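Local coordinates for globin domain-containing protein (Pseudomonas aeruginosa, PDB 1TU9) that binds heme b as a member of the globin family and probably binds or carries oxygen, though its exact role is not established, at residues D25-F30 against T44-Q49. Residues are numbered along the deposited sequence; the frame is centred on the assembly and turned at random.
With HEM (protoporphyrin IX containing Fe), chain B; PPI (propanoic acid), chain C.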
ATOM      1  N   ASP A  25      -5.741   0.119 -11.612  1.00  7.79           N
ATOM      2  CA  ASP A  25      -4.404   0.384 -12.112  1.00  7.72           C
ATOM      3  C   ASP A  25      -3.335  -0.055 -11.109  1.00  7.39           C
ATOM      4  O   ASP A  25      -2.332  -0.637 -11.505  1.00  7.68           O
ATOM      5  CB  ASP A  25      -4.225   1.859 -12.480  1.00  8.08           C
ATOM      6  CG  ASP A  25      -4.946   2.239 -13.733  1.00  9.28           C
ATOM      7  OD1 ASP A  25      -5.343   1.340 -14.503  1.00  9.90           O
ATOM      8  OD2 ASP A  25      -5.104   3.431 -14.034  1.00  9.41           O
ATOM      9  N   PHE A  26      -3.553   0.198  -9.825  1.00  7.50           N
ATOM     10  CA  PHE A  26      -2.624  -0.275  -8.811  1.00  7.43           C
ATOM     11  C   PHE A  26      -2.372  -1.777  -8.987  1.00  7.10           C
ATOM     12  O   PHE A  26      -1.223  -2.212  -9.082  1.00  6.87           O
ATOM     13  CB  PHE A  26      -3.126  -0.035  -7.388  1.00  7.88           C
ATOM     14  CG  PHE A  26      -2.269  -0.734  -6.388  1.00  7.60           C
ATOM     15  CD1 PHE A  26      -1.017  -0.238  -6.074  1.00  8.63           C
ATOM     16  CD2 PHE A  26      -2.628  -1.975  -5.897  1.00  7.49           C
ATOM     17  CE1 PHE A  26      -0.172  -0.937  -5.221  1.00  8.32           C
ATOM     18  CE2 PHE A  26      -1.798  -2.671  -5.053  1.00  8.62           C
ATOM     19  CZ  PHE A  26      -0.564  -2.151  -4.713  1.00  8.83           C
ATOM     20  N   TYR A  27      -3.434  -2.581  -9.005  1.00  7.06           N
ATOM     21  CA  TYR A  27      -3.238  -4.031  -9.088  1.00  7.48           C
ATOM     22  C   TYR A  27      -2.669  -4.461 -10.423  1.00  7.14           C
ATOM     23  O   TYR A  27      -1.870  -5.384 -10.466  1.00  6.94           O
ATOM     24  CB  TYR A  27      -4.504  -4.838  -8.710  1.00  7.94           C
ATOM     25  CG  TYR A  27      -4.623  -4.957  -7.210  1.00  8.07           C
ATOM     26  CD1 TYR A  27      -5.543  -4.190  -6.505  1.00  8.84           C
ATOM     27  CD2 TYR A  27      -3.764  -5.775  -6.485  1.00  9.03           C
ATOM     28  CE1 TYR A  27      -5.619  -4.252  -5.129  1.00  9.70           C
ATOM     29  CE2 TYR A  27      -3.839  -5.840  -5.101  1.00  9.83           C
ATOM     30  CZ  TYR A  27      -4.773  -5.071  -4.432  1.00  9.40           C
ATOM     31  OH  TYR A  27      -4.853  -5.098  -3.061  1.00 11.35           O
ATOM     32  N   ARG A  28      -3.025  -3.780 -11.510  1.00  7.36           N
ATOM     33  CA  ARG A  28      -2.425  -4.109 -12.788  1.00  7.93           C
ATOM     34  C   ARG A  28      -0.903  -3.929 -12.699  1.00  7.57           C
ATOM     35  O   ARG A  28      -0.134  -4.780 -13.126  1.00  7.70           O
ATOM     36  CB  ARG A  28      -3.017  -3.266 -13.919  1.00  8.82           C
ATOM     37  CG  ARG A  28      -2.383  -3.524 -15.265  1.00  9.62           C
ATOM     38  CD  ARG A  28      -3.137  -2.904 -16.418  1.00 10.55           C
ATOM     39  NE  ARG A  28      -3.457  -1.491 -16.213  1.00 10.75           N
ATOM     40  CZ  ARG A  28      -2.648  -0.478 -16.494  1.00 10.73           C
ATOM     41  NH1 ARG A  28      -1.423  -0.690 -16.943  1.00 10.98           N
ATOM     42  NH2 ARG A  28      -3.065   0.761 -16.323  1.00 11.27           N
ATOM     43  N   HIS A  29      -0.470  -2.806 -12.133  1.00  7.33           N
ATOM     44  CA  HIS A  29       0.964  -2.552 -12.031  1.00  7.35           C
ATOM     45  C   HIS A  29       1.645  -3.537 -11.067  1.00  6.87           C
ATOM     46  O   HIS A  29       2.738  -4.026 -11.327  1.00  7.68           O
ATOM     47  CB  HIS A  29       1.244  -1.144 -11.530  1.00  7.57           C
ATOM     48  CG  HIS A  29       0.659  -0.063 -12.376  1.00  8.27           C
ATOM     49  ND1 HIS A  29       0.688  -0.079 -13.751  1.00  9.64           N
ATOM     50  CD2 HIS A  29       0.081   1.107 -12.028  1.00  9.22           C
ATOM     51  CE1 HIS A  29       0.132   1.031 -14.213  1.00  8.91           C
ATOM     52  NE2 HIS A  29      -0.255   1.761 -13.187  1.00  9.47           N
ATOM     53  N   PHE A  30       0.995  -3.791  -9.942  1.00  6.95           N
ATOM     54  CA  PHE A  30       1.552  -4.649  -8.904  1.00  7.12           C
ATOM     55  C   PHE A  30       1.699  -6.091  -9.419  1.00  7.03           C
ATOM     56  O   PHE A  30       2.764  -6.699  -9.302  1.00  7.64           O
ATOM     57  CB  PHE A  30       0.642  -4.565  -7.677  1.00  7.27           C
ATOM     58  CG  PHE A  30       1.176  -5.249  -6.428  1.00  7.07           C
ATOM     59  CD1 PHE A  30       2.524  -5.269  -6.105  1.00  8.26           C
ATOM     60  CD2 PHE A  30       0.287  -5.803  -5.536  1.00  8.28           C
ATOM     61  CE1 PHE A  30       2.970  -5.882  -4.918  1.00  8.81           C
ATOM     62  CE2 PHE A  30       0.726  -6.396  -4.356  1.00  8.66           C
ATOM     63  CZ  PHE A  30       2.067  -6.419  -4.056  1.00  9.21           C
ATOM     64  N   THR A  44      -7.471 -14.942  -5.586  1.00  7.41           N
ATOM     65  CA  THR A  44      -8.027 -13.824  -4.836  1.00  7.00           C
ATOM     66  C   THR A  44      -9.168 -13.176  -5.621  1.00  7.05           C
ATOM     67  O   THR A  44      -9.062 -12.987  -6.834  1.00  8.17           O
ATOM     68  CB  THR A  44      -6.897 -12.801  -4.574  1.00  6.70           C
ATOM     69  OG1 THR A  44      -5.906 -13.392  -3.723  1.00  7.41           O
ATOM     70  CG2 THR A  44      -7.409 -11.544  -3.828  1.00  7.11           C
ATOM     71  N   ASP A  45     -10.239 -12.825  -4.929  1.00  7.35           N
ATOM     72  CA  ASP A  45     -11.306 -12.017  -5.519  1.00  7.25           C
ATOM     73  C   ASP A  45     -10.760 -10.592  -5.563  1.00  7.10           C
ATOM     74  O   ASP A  45     -10.693  -9.913  -4.539  1.00  6.95           O
ATOM     75  CB  ASP A  45     -12.551 -12.131  -4.650  1.00  7.55           C
ATOM     76  CG  ASP A  45     -13.670 -11.230  -5.080  1.00  8.53           C
ATOM     77  OD1 ASP A  45     -13.422 -10.306  -5.897  1.00  9.89           O
ATOM     78  OD2 ASP A  45     -14.813 -11.400  -4.606  1.00  9.27           O
ATOM     79  N   MET A  46     -10.341 -10.159  -6.743  1.00  7.79           N
ATOM     80  CA  MET A  46      -9.660  -8.875  -6.869  1.00  8.79           C
ATOM     81  C   MET A  46     -10.590  -7.695  -6.660  1.00  9.10           C
ATOM     82  O   MET A  46     -10.124  -6.629  -6.277  1.00  9.19           O
ATOM     83  CB  MET A  46      -8.952  -8.770  -8.213  1.00  9.58           C
ATOM     84  CG  MET A  46      -7.926  -9.853  -8.457  1.00 10.25           C
ATOM     85  SD  MET A  46      -6.634 -10.000  -7.170  1.00 10.41           S
ATOM     86  CE  MET A  46      -5.786  -8.459  -7.339  1.00 11.77           C
ATOM     87  N   THR A  47     -11.886  -7.870  -6.905  1.00  9.69           N
ATOM     88  CA  THR A  47     -12.845  -6.809  -6.632  1.00 10.06           C
ATOM     89  C   THR A  47     -12.926  -6.550  -5.136  1.00  9.80           C
ATOM     90  O   THR A  47     -12.804  -5.406  -4.677  1.00  9.97           O
ATOM     91  CB  THR A  47     -14.216  -7.191  -7.233  1.00 11.46           C
ATOM     92  OG1 THR A  47     -14.079  -7.280  -8.656  1.00 13.54           O
ATOM     93  CG2 THR A  47     -15.271  -6.115  -6.996  1.00 12.28           C
ATOM     94  N   ALA A  48     -13.050  -7.621  -4.362  1.00  8.55           N
ATOM     95  CA  ALA A  48     -13.049  -7.512  -2.916  1.00  8.61           C
ATOM     96  C   ALA A  48     -11.710  -6.986  -2.413  1.00  8.06           C
ATOM     97  O   ALA A  48     -11.661  -6.188  -1.490  1.00  7.85           O
ATOM     98  CB  ALA A  48     -13.368  -8.856  -2.293  1.00  9.05           C
ATOM     99  N   GLN A  49     -10.622  -7.433  -3.026  1.00  7.38           N
ATOM    100  CA  GLN A  49      -9.294  -7.040  -2.571  1.00  7.34           C
ATOM    101  C   GLN A  49      -9.072  -5.537  -2.703  1.00  7.03           C
ATOM    102  O   GLN A  49      -8.409  -4.940  -1.865  1.00  7.00           O
ATOM    103  CB  GLN A  49      -8.216  -7.785  -3.346  1.00  7.19           C
ATOM    104  CG  GLN A  49      -6.845  -7.689  -2.708  1.00  7.99           C
ATOM    105  CD  GLN A  49      -6.751  -8.453  -1.398  1.00 10.15           C
ATOM    106  OE1 GLN A  49      -7.641  -9.240  -1.060  1.00 11.26           O
ATOM    107  NE2 GLN A  49      -5.666  -8.229  -0.663  1.00 13.88           N
TER
HETATM  108  CHA HEM B 301      -4.406  -9.630   2.158  1.00 12.52           C
HETATM  109  CHB HEM B 301      -3.124  -4.938   3.024  1.00 14.50           C
HETATM  110  CHC HEM B 301       1.155  -5.845   1.183  1.00 10.61           C
HETATM  111  CHD HEM B 301      -0.356 -10.107  -0.496  1.00  8.76           C
HETATM  112  C1A HEM B 301      -4.378  -8.309   2.618  1.00 14.22           C
HETATM  113  C2A HEM B 301      -5.407  -7.656   3.417  1.00 17.42           C
HETATM  114  C3A HEM B 301      -5.072  -6.385   3.643  1.00 16.33           C
HETATM  115  C4A HEM B 301      -3.801  -6.135   3.007  1.00 13.87           C
HETATM  116  CMA HEM B 301      -5.895  -5.357   4.453  1.00 16.01           C
HETATM  117  CAA HEM B 301      -6.677  -8.345   3.929  1.00 20.81           C
HETATM  118  CBA HEM B 301      -6.559  -8.540   5.447  1.00 23.66           C
HETATM  119  CGA HEM B 301      -5.211  -9.076   5.885  1.00 23.55           C
HETATM  120  O1A HEM B 301      -4.893 -10.246   5.566  1.00 26.53           O
HETATM  121  O2A HEM B 301      -4.440  -8.350   6.571  1.00 25.21           O
HETATM  122  C1B HEM B 301      -1.833  -4.748   2.634  1.00 13.41           C
HETATM  123  C2B HEM B 301      -1.012  -3.551   2.748  1.00 13.62           C
HETATM  124  C3B HEM B 301       0.189  -3.808   2.241  1.00 12.54           C
HETATM  125  C4B HEM B 301       0.131  -5.196   1.778  1.00 11.34           C
HETATM  126  CMB HEM B 301      -1.486  -2.203   3.343  1.00 13.95           C
HETATM  127  CAB HEM B 301       1.399  -2.843   2.112  1.00 11.81           C
HETATM  128  CBB HEM B 301       1.748  -1.990   3.080  1.00 13.99           C
HETATM  129  C1C HEM B 301       1.067  -7.040   0.512  1.00  8.69           C
HETATM  130  C2C HEM B 301       2.082  -7.509  -0.375  1.00  9.06           C
HETATM  131  C3C HEM B 301       1.673  -8.670  -0.874  1.00  7.95           C
HETATM  132  C4C HEM B 301       0.390  -8.975  -0.292  1.00  8.57           C
HETATM  133  CMC HEM B 301       3.382  -6.754  -0.657  1.00  9.94           C
HETATM  134  CAC HEM B 301       2.484  -9.518  -1.861  1.00  9.59           C
HETATM  135  CBC HEM B 301       1.910 -10.273  -2.785  1.00 10.49           C
HETATM  136  C1D HEM B 301      -1.559 -10.403   0.071  1.00  8.94           C
HETATM  137  C2D HEM B 301      -2.270 -11.615  -0.182  1.00  9.45           C
HETATM  138  C3D HEM B 301      -3.542 -11.504   0.620  1.00 10.69           C
HETATM  139  C4D HEM B 301      -3.488 -10.214   1.287  1.00 11.61           C
HETATM  140  CMD HEM B 301      -1.829 -12.771  -1.085  1.00  9.52           C
HETATM  141  CAD HEM B 301      -4.640 -12.575   0.619  1.00 10.84           C
HETATM  142  CBD HEM B 301      -5.425 -12.475  -0.700  1.00 11.02           C
HETATM  143  CGD HEM B 301      -6.460 -13.580  -0.810  1.00 10.51           C
HETATM  144  O1D HEM B 301      -6.058 -14.761  -0.973  1.00 10.52           O
HETATM  145  O2D HEM B 301      -7.687 -13.298  -0.724  1.00 10.01           O
HETATM  146  NA  HEM B 301      -3.429  -7.333   2.399  1.00 14.03           N
HETATM  147  NB  HEM B 301      -1.099  -5.748   2.044  1.00 11.36           N
HETATM  148  NC  HEM B 301       0.030  -7.945   0.553  1.00  9.27           N
HETATM  149  ND  HEM B 301      -2.290  -9.610   0.932  1.00  9.74           N
HETATM  150 FE   HEM B 301      -1.766  -7.744   1.553  1.00 11.32          FE
HETATM  151  C1  PPI C 302      -2.820  -6.668  -0.840  1.00 11.19           C
HETATM  152  C2  PPI C 302      -1.659  -5.777  -1.077  1.00 10.21           C
HETATM  153  C3  PPI C 302      -1.908  -5.092  -2.354  1.00 11.54           C
HETATM  154  O1  PPI C 302      -2.888  -7.386   0.107  1.00 13.89           O
HETATM  155  O2  PPI C 302      -3.823  -6.700  -1.733  1.00 13.00           O
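Tyr27 turns its CG anti to its own carbonyl carbon (chi1 -82°), which points the ring across toward Gln49. Gln49 extends its CG away from its backbone N (chi1 -166°) and then bends at the next bond, which brings NE2 to the bound propanoic acid. The two meet where Tyr27 OH lies 3.3 Å from Gln49 CG. Met46 adds the second touch. It lays its terminal methyl over one face of the Tyr27 ring, with Met46 CE 3.5 Å from Tyr27 CD2. Phe26 CD2 covers the opposite face, over the ring centre, so the ring is sandwiched between two apolar groups, which would limit its rotation.

This is the distal side of a globin heme pocket. Helix 22-32 supplies a tyrosine and helix 46-64 a glutamine, a pairing known from other bacterial globins. Here both side chains address the propanoic acid. Propanoic acid O1 is bonded to the heme iron at 1.9 Å, and His79 is the protein's axial ligand. Gln49 NE2 gives a nearly straight hydrogen bond to propanoic acid O2, 2.6 Å long with an N-H...O angle of 170°. Gln49 NE2 also makes a weak bond to propanoic acid O1 at 3.0 Å. Propanoic acid O2 lies at the edge of the Tyr27 ring, in its plane. Tyr27 OH faces propanoic acid O2 at a very short 2.3 Å, so the bond itself is doubtful.

The acid's methyl carbon C3 meets phenylalanines. Phe26 CE2 approaches propanoic acid C3 to 3.6 Å, edge on. Phe30 CE2 is equally close. Trp94 packs edge-to-face with both rings. At the start of helix 46-64, Asp45 is the N-cap, with Asp45 OD1 accepting from Ala48 N at 3.1 Å.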